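Local coordinates for protein sphingomyelinase-c (Listeria ivanovii, PDB 1ZWX) that belongs to the endonuclease/exonuclease/phosphatase family and has the DNase I-like fold, an alpha/beta sandwich with two mixed beta sheets packed against each other, at residues P8-Y19 and F288-T298; N47-A55 and K140-H151. All coordinates share one frame; numbering follows the deposited sequence.

Overall arrangement
Contact 1 lies within one mixed sheet, where the first strand of the chain, 12-20, pairs with the last, 294-298. Contact 2 joins that sheet to the second one: strand 49-55, the other neighbour of strand 12-20, packs its side chains onto strand 143-151. The centres of the two contacts are about 10 Å apart, and they meet directly where Thr14 O lies 2.8 Å from Ile51 N, a probable hydrogen bond. Along the chain contact 2 is nested inside the long loop closed by contact 1, so the first and last strands pair within one sheet, and strands between them in sequence bring the second sheet against it. Both contacts end near the same phosphate ion.

Contact 1: residues P8-Y19 and F288-T298; sequences PGNFKITSHNVY and FSDHYPVVGFT. With PO4 (phosphate ion), chain B.
The His16 ring lies with one face against Pro293, whose CG stands 3.7 Å from the ring centroid in a CH-pi contact. At its edge are Phe288 CB and the carbonyl of His291, which accepts an N-H bond lying in the ring plane, NE2 to O 2.8 Å, although the donor sits 43° above the carbonyl plane. With CG anti to the backbone N (chi1 -159°), the imidazole swings off the strand toward the 288-293 loop, where a ring that takes a proline CH on its face and donates at its edge suits the place.

One face of the His291 ring carries the Asn17 amide, stacked with the planes 10° apart and ND2 offset toward the rim. ND2 lies 3.4 Å from His291 NE2 without bonding to it; it donates instead to Glu54 and Asp195. At the ring's edge, His291 NE2 donates to phosphate O2 at 2.7 Å, while ND1 is bonded to Asp248, which fixes the ring's rotation. The Asp290 carboxylate lies nearly flat over one face of Tyr19, its OD2 3.8 Å above the middle of the ring.

Ser289 orders this loop: its OG donates to Asn17 O (2.6 Å), and by accepting from His291 N (3.0 Å) closes an ST turn. Further along, two antiparallel hydrogen-bonded pairs, Ile13 with Gly296 and Ser15 with Val294, tie the strands together, Gly296 N to Ile13 O measuring 2.7 Å. Between them beta-branched Thr14 and Val295, suited to extended strands, form a non-hydrogen-bonded pair, touching on the face opposite to Ile13, Ser15 and Val294.

Ser289, Asp290, His291 and Pro293 form the Ser-Asp-His-x-Pro signature of the DNase I-like fold, beside the first strand, where a phosphate ion, probably from the crystallisation liquor, may mark a pocket.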
loop_
_atom_site.group_PDB
_atom_site.type_symbol
_atom_site.label_atom_id
_atom_site.label_comp_id
_atom_site.label_asym_id
_atom_site.label_seq_id
_atom_site.Cartn_x
_atom_site.Cartn_y
_atom_site.Cartn_z
ATOM N N PRO A 8 0.906 0.830 -22.191
ATOM C CA PRO A 8 0.823 1.816 -21.100
ATOM C C PRO A 8 1.896 2.901 -21.125
ATOM O O PRO A 8 1.662 3.996 -20.617
ATOM C CB PRO A 8 0.972 0.954 -19.837
ATOM C CG PRO A 8 1.772 -0.186 -20.273
ATOM C CD PRO A 8 1.305 -0.494 -21.672
ATOM N N GLY A 9 3.060 2.604 -21.688
ATOM C CA GLY A 9 4.073 3.627 -21.890
ATOM C C GLY A 9 4.891 3.842 -20.639
ATOM O O GLY A 9 5.158 2.888 -19.906
ATOM N N ASN A 10 5.300 5.085 -20.400
ATOM C CA ASN A 10 6.117 5.397 -19.235
ATOM C C ASN A 10 5.187 5.719 -18.059
ATOM O O ASN A 10 5.020 6.910 -17.693
ATOM C CB ASN A 10 7.097 6.547 -19.516
ATOM C CG ASN A 10 7.980 6.887 -18.300
ATOM O OD1 ASN A 10 7.906 6.240 -17.236
ATOM N ND2 ASN A 10 8.817 7.912 -18.456
ATOM N N PHE A 11 4.548 4.663 -17.519
ATOM C CA PHE A 11 3.679 4.771 -16.343
ATOM C C PHE A 11 4.423 4.274 -15.134
ATOM O O PHE A 11 5.077 3.227 -15.183
ATOM C CB PHE A 11 2.414 3.959 -16.499
ATOM C CG PHE A 11 1.249 4.491 -15.708
ATOM C CD1 PHE A 11 0.566 5.630 -16.140
ATOM C CD2 PHE A 11 0.833 3.857 -14.515
ATOM C CE1 PHE A 11 -0.521 6.125 -15.435
ATOM C CE2 PHE A 11 -0.264 4.342 -13.803
ATOM C CZ PHE A 11 -0.943 5.485 -14.237
ATOM N N LYS A 12 4.295 5.034 -14.048
ATOM C CA LYS A 12 5.078 4.810 -12.846
ATOM C C LYS A 12 4.191 4.989 -11.603
ATOM O O LYS A 12 3.498 6.009 -11.458
ATOM C CB LYS A 12 6.231 5.783 -12.841
ATOM C CG LYS A 12 7.208 5.621 -11.716
ATOM C CD LYS A 12 8.478 6.327 -12.080
ATOM C CE LYS A 12 9.018 7.072 -10.910
ATOM N NZ LYS A 12 9.940 8.181 -11.357
ATOM N N ILE A 13 4.229 3.990 -10.715
ATOM C CA ILE A 13 3.413 3.966 -9.486
ATOM C C ILE A 13 4.382 3.694 -8.344
ATOM O O ILE A 13 5.251 2.829 -8.460
ATOM C CB ILE A 13 2.369 2.824 -9.514
ATOM C CG1 ILE A 13 1.426 2.987 -10.694
ATOM C CG2 ILE A 13 1.547 2.769 -8.185
ATOM C CD1 ILE A 13 0.598 1.783 -10.958
ATOM N N THR A 14 4.257 4.447 -7.256
ATOM C CA THR A 14 5.037 4.155 -6.057
ATOM C C THR A 14 4.023 3.752 -4.986
ATOM O O THR A 14 2.959 4.352 -4.872
ATOM C CB THR A 14 5.912 5.354 -5.606
ATOM O OG1 THR A 14 6.992 5.512 -6.523
ATOM C CG2 THR A 14 6.535 5.125 -4.221
ATOM N N SER A 15 4.321 2.675 -4.263
ATOM C CA SER A 15 3.459 2.258 -3.163
ATOM C C SER A 15 4.310 2.300 -1.879
ATOM O O SER A 15 5.439 1.818 -1.861
ATOM C CB SER A 15 2.905 0.843 -3.414
ATOM O OG SER A 15 2.049 0.452 -2.352
ATOM N N HIS A 16 3.758 2.921 -0.832
ATOM C CA HIS A 16 4.433 2.968 0.441
ATOM C C HIS A 16 3.465 2.791 1.571
ATOM O O HIS A 16 2.500 3.571 1.753
ATOM C CB HIS A 16 5.208 4.276 0.636
ATOM C CG HIS A 16 6.285 4.170 1.666
ATOM N ND1 HIS A 16 6.895 5.271 2.222
ATOM C CD2 HIS A 16 6.872 3.083 2.229
ATOM C CE1 HIS A 16 7.828 4.870 3.065
ATOM N NE2 HIS A 16 7.827 3.548 3.094
ATOM N N ASN A 17 3.739 1.737 2.321
ATOM C CA ASN A 17 3.125 1.532 3.602
ATOM C C ASN A 17 3.881 2.478 4.539
ATOM O O ASN A 17 5.043 2.245 4.863
ATOM C CB ASN A 17 3.303 0.045 4.011
ATOM C CG ASN A 17 2.668 -0.257 5.341
ATOM O OD1 ASN A 17 2.551 0.644 6.190
ATOM N ND2 ASN A 17 2.230 -1.507 5.540
ATOM N N VAL A 18 3.226 3.573 4.911
ATOM C CA VAL A 18 3.895 4.674 5.607
ATOM C C VAL A 18 3.843 4.561 7.156
ATOM O O VAL A 18 4.383 5.423 7.857
ATOM C CB VAL A 18 3.324 6.057 5.172
ATOM C CG1 VAL A 18 3.659 6.320 3.669
ATOM C CG2 VAL A 18 1.851 6.128 5.390
ATOM N N TYR A 19 3.201 3.517 7.671
ATOM C CA TYR A 19 3.245 3.270 9.117
ATOM C C TYR A 19 2.883 4.516 9.941
ATOM O O TYR A 19 3.722 5.015 10.710
ATOM C CB TYR A 19 4.651 2.800 9.477
ATOM C CG TYR A 19 4.853 2.385 10.924
ATOM C CD1 TYR A 19 3.924 1.582 11.567
ATOM C CD2 TYR A 19 5.999 2.739 11.606
ATOM C CE1 TYR A 19 4.101 1.167 12.889
ATOM C CE2 TYR A 19 6.210 2.312 12.930
ATOM C CZ TYR A 19 5.253 1.519 13.558
ATOM O OH TYR A 19 5.431 1.096 14.883
ATOM N N PHE A 288 11.646 6.500 7.017
ATOM C CA PHE A 288 10.352 7.136 6.773
ATOM C C PHE A 288 9.217 6.312 7.363
ATOM O O PHE A 288 8.150 6.848 7.692
ATOM C CB PHE A 288 10.089 7.248 5.255
ATOM C CG PHE A 288 11.053 8.183 4.531
ATOM C CD1 PHE A 288 12.087 7.677 3.770
ATOM C CD2 PHE A 288 10.908 9.558 4.630
ATOM C CE1 PHE A 288 12.995 8.539 3.106
ATOM C CE2 PHE A 288 11.818 10.427 3.972
ATOM C CZ PHE A 288 12.833 9.915 3.218
ATOM N N SER A 289 9.442 5.008 7.429
ATOM C CA SER A 289 8.423 4.040 7.835
ATOM C C SER A 289 9.132 2.736 8.190
ATOM O O SER A 289 10.345 2.603 7.957
ATOM C CB SER A 289 7.417 3.829 6.685
ATOM O OG SER A 289 6.747 2.589 6.807
ATOM N N ASP A 290 8.401 1.768 8.740
ATOM C CA ASP A 290 8.995 0.464 8.979
ATOM C C ASP A 290 9.004 -0.420 7.729
ATOM O O ASP A 290 9.619 -1.500 7.744
ATOM C CB ASP A 290 8.364 -0.243 10.205
ATOM C CG ASP A 290 6.886 -0.616 10.017
ATOM O OD1 ASP A 290 6.203 -0.143 9.076
ATOM O OD2 ASP A 290 6.386 -1.401 10.874
ATOM N N HIS A 291 8.303 0.018 6.665
ATOM C CA HIS A 291 8.374 -0.650 5.353
ATOM C C HIS A 291 9.158 0.259 4.424
ATOM O O HIS A 291 9.073 1.484 4.545
ATOM C CB HIS A 291 7.000 -0.864 4.715
ATOM C CG HIS A 291 6.174 -1.940 5.353
ATOM N ND1 HIS A 291 5.884 -3.128 4.715
ATOM C CD2 HIS A 291 5.563 -1.999 6.565
ATOM C CE1 HIS A 291 5.143 -3.884 5.512
ATOM N NE2 HIS A 291 4.930 -3.222 6.639
ATOM N N TYR A 292 9.861 -0.341 3.464
ATOM C CA TYR A 292 10.437 0.436 2.374
ATOM C C TYR A 292 9.419 0.631 1.265
ATOM O O TYR A 292 8.570 -0.230 1.059
ATOM C CB TYR A 292 11.715 -0.210 1.823
ATOM C CG TYR A 292 12.803 -0.329 2.832
ATOM C CD1 TYR A 292 13.397 -1.582 3.124
ATOM C CD2 TYR A 292 13.248 0.792 3.519
ATOM C CE1 TYR A 292 14.427 -1.681 4.085
ATOM C CE2 TYR A 292 14.264 0.698 4.486
ATOM C CZ TYR A 292 14.842 -0.521 4.766
ATOM O OH TYR A 292 15.846 -0.553 5.722
ATOM N N PRO A 293 9.480 1.794 0.568
ATOM C CA PRO A 293 8.602 2.046 -0.573
ATOM C C PRO A 293 8.996 1.150 -1.756
ATOM O O PRO A 293 10.137 0.679 -1.824
ATOM C CB PRO A 293 8.873 3.508 -0.938
ATOM C CG PRO A 293 9.917 4.009 0.002
ATOM C CD PRO A 293 10.429 2.897 0.824
ATOM N N VAL A 294 8.043 0.880 -2.636
ATOM C CA VAL A 294 8.309 0.086 -3.833
ATOM C C VAL A 294 7.873 0.945 -5.032
ATOM O O VAL A 294 6.842 1.577 -4.992
ATOM C CB VAL A 294 7.606 -1.327 -3.815
ATOM C CG1 VAL A 294 7.598 -1.966 -5.189
ATOM C CG2 VAL A 294 8.280 -2.258 -2.783
ATOM N N VAL A 295 8.688 0.975 -6.074
ATOM C CA VAL A 295 8.311 1.669 -7.327
ATOM C C VAL A 295 8.025 0.644 -8.435
ATOM O O VAL A 295 8.772 -0.329 -8.605
ATOM C CB VAL A 295 9.338 2.819 -7.718
ATOM C CG1 VAL A 295 10.760 2.280 -7.887
ATOM C CG2 VAL A 295 8.835 3.645 -8.945
ATOM N N GLY A 296 6.900 0.824 -9.117
ATOM C CA GLY A 296 6.505 -0.027 -10.232
ATOM C C GLY A 296 6.661 0.841 -11.492
ATOM O O GLY A 296 6.211 1.990 -11.531
ATOM N N PHE A 297 7.297 0.291 -12.516
ATOM C CA PHE A 297 7.579 1.064 -13.733
ATOM C C PHE A 297 7.738 0.140 -14.943
ATOM O O PHE A 297 8.160 -1.005 -14.801
ATOM C CB PHE A 297 8.818 1.937 -13.539
ATOM C CG PHE A 297 10.071 1.160 -13.293
ATOM C CD1 PHE A 297 10.870 0.744 -14.361
ATOM C CD2 PHE A 297 10.450 0.818 -12.004
ATOM C CE1 PHE A 297 12.024 0.029 -14.137
ATOM C CE2 PHE A 297 11.596 0.086 -11.770
ATOM C CZ PHE A 297 12.392 -0.307 -12.838
ATOM N N THR A 298 7.390 0.657 -16.119
ATOM C CA THR A 298 7.581 -0.073 -17.385
ATOM C C THR A 298 9.001 0.171 -17.901
ATOM O O THR A 298 9.594 1.216 -17.624
ATOM C CB THR A 298 6.620 0.433 -18.411
ATOM O OG1 THR A 298 6.845 1.842 -18.576
ATOM C CG2 THR A 298 5.170 0.214 -17.949
HETATM P P PO4 B . 2.798 -4.255 9.913
HETATM O O1 PO4 B . 3.662 -4.550 11.129
HETATM O O2 PO4 B . 3.547 -3.364 8.958
HETATM O O3 PO4 B . 2.508 -5.543 9.161
HETATM O O4 PO4 B . 1.525 -3.582 10.391
HETATM O O HOH W 1 5.846 -0.083 1.426
#

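Contact 2: residues N47-A55 and K140-H151; sequences NDVVILNEA and KNGKPYHIIGTH
Ile51 fits tightly onto Gly149: its CG2 branch rests 3.8 Å from Gly149 CA, directly on a backbone that carries no side chain to hold it off. The other branch of Ile51 reaches along the facing strand, CD1 lying 3.9 Å from Ile147 CG2. Ile147 also turns its CD1 toward Val49 CG2, the two methyls meeting tip to tip at 3.9 Å. Branched aliphatic residues suit this buried layer because each offers methyls in two directions.

Here the two sheets of the DNase I-like sandwich face each other. Strands 49-55 and 143-151 belong to different sheets and run in nearly the same direction, 18° apart, with a closest axis approach of 7.0 Å. This is close for facing sheets and agrees with the glycine at the interface.

Toward the phosphate end the packing turns polar. Asn53 ND2 makes weak bonds to its neighbour's carbonyl, Leu52 O, and across to Thr150 O (3.1 Å), while its OD1 accepts from Asp195 N. Glu54 OE2, which also accepts from Asn17, approaches His151 CE1 to 3.2 Å, the carboxylate and ring planes 36° apart. A water 2.7 Å from both Glu54 N and His151 ND1 bridges the strands.

The opposite end is looser. From the type I' turn 140-143, whose Asn141 and Gly142 are exposed, the extended side chain of partly exposed Lys140 (CG anti to the backbone N, chi1 -177°) spans to buried Asp48. There NZ meets OD1 at 3.0 Å from above the carboxylate plane, a salt bridge to a group already held by Lys12 N and Trp109.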
loop_
_atom_site.group_PDB
_atom_site.type_symbol
_atom_site.label_atom_id
_atom_site.label_comp_id
_atom_site.label_asym_id
_atom_site.label_seq_id
_atom_site.Cartn_x
_atom_site.Cartn_y
_atom_site.Cartn_z
ATOM N N ASN A 47 5.912 10.534 -9.895
ATOM C CA ASN A 47 5.067 9.352 -10.097
ATOM C C ASN A 47 3.818 9.752 -10.838
ATOM O O ASN A 47 3.369 10.882 -10.697
ATOM C CB ASN A 47 4.684 8.735 -8.719
ATOM C CG ASN A 47 5.894 8.198 -7.976
ATOM O OD1 ASN A 47 6.365 8.787 -6.971
ATOM N ND2 ASN A 47 6.446 7.112 -8.478
ATOM N N ASP A 48 3.203 8.827 -11.563
ATOM C CA ASP A 48 1.864 9.055 -12.053
ATOM C C ASP A 48 0.838 8.917 -10.948
ATOM O O ASP A 48 -0.135 9.663 -10.882
ATOM C CB ASP A 48 1.571 8.093 -13.212
ATOM C CG ASP A 48 2.440 8.401 -14.424
ATOM O OD1 ASP A 48 2.226 9.466 -15.035
ATOM O OD2 ASP A 48 3.375 7.643 -14.701
ATOM N N VAL A 49 1.060 7.918 -10.081
ATOM C CA VAL A 49 0.085 7.517 -9.064
ATOM C C VAL A 49 0.895 7.070 -7.832
ATOM O O VAL A 49 2.003 6.494 -7.955
ATOM C CB VAL A 49 -0.849 6.343 -9.574
ATOM C CG1 VAL A 49 -1.674 5.752 -8.428
ATOM C CG2 VAL A 49 -1.804 6.822 -10.688
ATOM N N VAL A 50 0.374 7.376 -6.646
ATOM C CA VAL A 50 1.016 6.911 -5.399
ATOM C C VAL A 50 -0.037 6.185 -4.588
ATOM O O VAL A 50 -1.169 6.669 -4.429
ATOM C CB VAL A 50 1.586 8.076 -4.531
ATOM C CG1 VAL A 50 2.013 7.547 -3.116
ATOM C CG2 VAL A 50 2.808 8.719 -5.195
ATOM N N ILE A 51 0.328 5.000 -4.092
ATOM C CA ILE A 51 -0.586 4.199 -3.248
ATOM C C ILE A 51 -0.060 4.284 -1.829
ATOM O O ILE A 51 1.112 4.057 -1.613
ATOM C CB ILE A 51 -0.598 2.704 -3.675
ATOM C CG1 ILE A 51 -1.178 2.566 -5.094
ATOM C CG2 ILE A 51 -1.385 1.841 -2.610
ATOM C CD1 ILE A 51 -1.030 1.108 -5.680
ATOM N N LEU A 52 -0.922 4.656 -0.878
ATOM C CA LEU A 52 -0.498 4.707 0.527
ATOM C C LEU A 52 -1.180 3.605 1.333
ATOM O O LEU A 52 -2.327 3.289 1.067
ATOM C CB LEU A 52 -0.894 6.049 1.135
ATOM C CG LEU A 52 -0.319 7.268 0.424
ATOM C CD1 LEU A 52 -0.893 8.510 1.105
ATOM C CD2 LEU A 52 1.212 7.275 0.490
ATOM N N ASN A 53 -0.470 3.057 2.314
ATOM C CA ASN A 53 -1.014 2.041 3.252
ATOM C C ASN A 53 -0.670 2.510 4.672
ATOM O O ASN A 53 0.307 3.229 4.874
ATOM C CB ASN A 53 -0.307 0.677 3.101
ATOM C CG ASN A 53 -0.654 -0.083 1.818
ATOM O OD1 ASN A 53 0.032 -1.056 1.494
ATOM N ND2 ASN A 53 -1.671 0.364 1.077
ATOM N N GLU A 54 -1.448 2.046 5.651
ATOM C CA GLU A 54 -1.252 2.393 7.081
ATOM C C GLU A 54 -1.277 3.903 7.367
ATOM O O GLU A 54 -0.611 4.411 8.304
ATOM C CB GLU A 54 -0.010 1.727 7.646
ATOM C CG GLU A 54 -0.204 0.223 7.779
ATOM C CD GLU A 54 0.985 -0.520 8.434
ATOM O OE1 GLU A 54 1.840 0.111 9.106
ATOM O OE2 GLU A 54 1.075 -1.754 8.231
ATOM N N ALA A 55 -2.052 4.602 6.563
ATOM C CA ALA A 55 -2.398 6.011 6.853
ATOM C C ALA A 55 -3.601 5.982 7.775
ATOM O O ALA A 55 -4.726 6.291 7.370
ATOM C CB ALA A 55 -2.712 6.759 5.533
ATOM N N LYS A 140 -4.868 9.659 -18.301
ATOM C CA LYS A 140 -3.612 10.300 -18.600
ATOM C C LYS A 140 -3.543 10.534 -20.131
ATOM O O LYS A 140 -3.389 9.586 -20.901
ATOM C CB LYS A 140 -2.432 9.450 -18.142
ATOM C CG LYS A 140 -1.057 10.099 -18.355
ATOM C CD LYS A 140 0.077 9.143 -18.020
ATOM C CE LYS A 140 1.453 9.740 -18.316
ATOM N NZ LYS A 140 2.637 8.933 -17.930
ATOM N N ASN A 141 -3.667 11.793 -20.542
ATOM C CA ASN A 141 -3.471 12.177 -21.949
ATOM C C ASN A 141 -4.308 11.313 -22.900
ATOM O O ASN A 141 -3.780 10.795 -23.888
ATOM C CB ASN A 141 -1.984 12.135 -22.303
ATOM C CG ASN A 141 -1.137 13.085 -21.432
ATOM O OD1 ASN A 141 -1.617 14.129 -20.996
ATOM N ND2 ASN A 141 0.111 12.696 -21.151
ATOM N N GLY A 142 -5.581 11.119 -22.558
ATOM C CA GLY A 142 -6.549 10.441 -23.423
ATOM C C GLY A 142 -6.616 8.937 -23.196
ATOM O O GLY A 142 -7.382 8.222 -23.882
ATOM N N LYS A 143 -5.830 8.469 -22.225
ATOM C CA LYS A 143 -5.650 7.031 -21.999
ATOM C C LYS A 143 -6.044 6.633 -20.573
ATOM O O LYS A 143 -5.607 7.263 -19.606
ATOM C CB LYS A 143 -4.188 6.681 -22.262
ATOM C CG LYS A 143 -3.778 6.885 -23.729
ATOM C CD LYS A 143 -2.276 6.749 -23.929
ATOM C CE LYS A 143 -1.516 7.806 -23.160
ATOM N NZ LYS A 143 -0.036 7.593 -23.140
ATOM N N PRO A 144 -6.858 5.569 -20.444
ATOM C CA PRO A 144 -7.285 5.118 -19.117
ATOM C C PRO A 144 -6.300 4.178 -18.417
ATOM O O PRO A 144 -5.596 3.345 -19.066
ATOM C CB PRO A 144 -8.601 4.413 -19.401
ATOM C CG PRO A 144 -8.457 3.900 -20.871
ATOM C CD PRO A 144 -7.392 4.721 -21.538
ATOM N N TYR A 145 -6.245 4.312 -17.090
ATOM C CA TYR A 145 -5.403 3.448 -16.254
ATOM C C TYR A 145 -6.221 3.126 -15.023
ATOM O O TYR A 145 -6.917 3.995 -14.496
ATOM C CB TYR A 145 -4.065 4.090 -15.872
ATOM C CG TYR A 145 -3.156 4.389 -17.035
ATOM C CD1 TYR A 145 -2.108 3.554 -17.365
ATOM C CD2 TYR A 145 -3.352 5.540 -17.813
ATOM C CE1 TYR A 145 -1.258 3.843 -18.469
ATOM C CE2 TYR A 145 -2.527 5.832 -18.896
ATOM C CZ TYR A 145 -1.490 5.004 -19.217
ATOM O OH TYR A 145 -0.700 5.336 -20.292
ATOM N N HIS A 146 -6.214 1.844 -14.632
ATOM C CA HIS A 146 -7.024 1.356 -13.507
ATOM C C HIS A 146 -6.051 0.926 -12.406
ATOM O O HIS A 146 -5.062 0.223 -12.671
ATOM C CB HIS A 146 -7.954 0.199 -13.931
ATOM C CG HIS A 146 -8.850 0.538 -15.093
ATOM N ND1 HIS A 146 -10.170 0.882 -14.926
ATOM C CD2 HIS A 146 -8.605 0.605 -16.428
ATOM C CE1 HIS A 146 -10.712 1.135 -16.113
ATOM N NE2 HIS A 146 -9.789 0.952 -17.038
ATOM N N ILE A 147 -6.295 1.402 -11.179
ATOM C CA ILE A 147 -5.349 1.139 -10.081
ATOM C C ILE A 147 -6.163 0.701 -8.881
ATOM O O ILE A 147 -7.136 1.369 -8.504
ATOM C CB ILE A 147 -4.486 2.366 -9.676
ATOM C CG1 ILE A 147 -3.581 2.815 -10.827
ATOM C CG2 ILE A 147 -3.619 2.039 -8.446
ATOM C CD1 ILE A 147 -4.245 3.955 -11.675
ATOM N N ILE A 148 -5.780 -0.458 -8.337
ATOM C CA ILE A 148 -6.340 -0.953 -7.083
ATOM C C ILE A 148 -5.208 -0.915 -6.062
ATOM O O ILE A 148 -4.126 -1.497 -6.287
ATOM C CB ILE A 148 -6.953 -2.362 -7.262
ATOM C CG1 ILE A 148 -8.234 -2.216 -8.097
ATOM C CG2 ILE A 148 -7.193 -3.048 -5.869
ATOM C CD1 ILE A 148 -8.886 -3.521 -8.508
ATOM N N GLY A 149 -5.448 -0.172 -4.975
ATOM C CA GLY A 149 -4.489 -0.036 -3.865
ATOM C C GLY A 149 -5.102 -0.780 -2.674
ATOM O O GLY A 149 -6.300 -0.683 -2.422
ATOM N N THR A 150 -4.289 -1.534 -1.956
ATOM C CA THR A 150 -4.844 -2.428 -0.897
ATOM C C THR A 150 -3.819 -2.679 0.174
ATOM O O THR A 150 -2.613 -2.432 -0.009
ATOM C CB THR A 150 -5.383 -3.814 -1.491
ATOM O OG1 THR A 150 -6.218 -4.459 -0.512
ATOM C CG2 THR A 150 -4.260 -4.737 -1.879
ATOM N N HIS A 151 -4.303 -3.206 1.296
ATOM C CA HIS A 151 -3.443 -3.612 2.396
ATOM C C HIS A 151 -4.237 -4.741 3.058
ATOM O O HIS A 151 -5.298 -4.518 3.635
ATOM C CB HIS A 151 -3.199 -2.444 3.382
ATOM C CG HIS A 151 -2.399 -2.830 4.606
ATOM N ND1 HIS A 151 -2.365 -2.053 5.751
ATOM C CD2 HIS A 151 -1.619 -3.905 4.860
ATOM C CE1 HIS A 151 -1.574 -2.628 6.647
ATOM N NE2 HIS A 151 -1.108 -3.752 6.133
HETATM O O HOH W 2 -3.508 0.290 5.199
#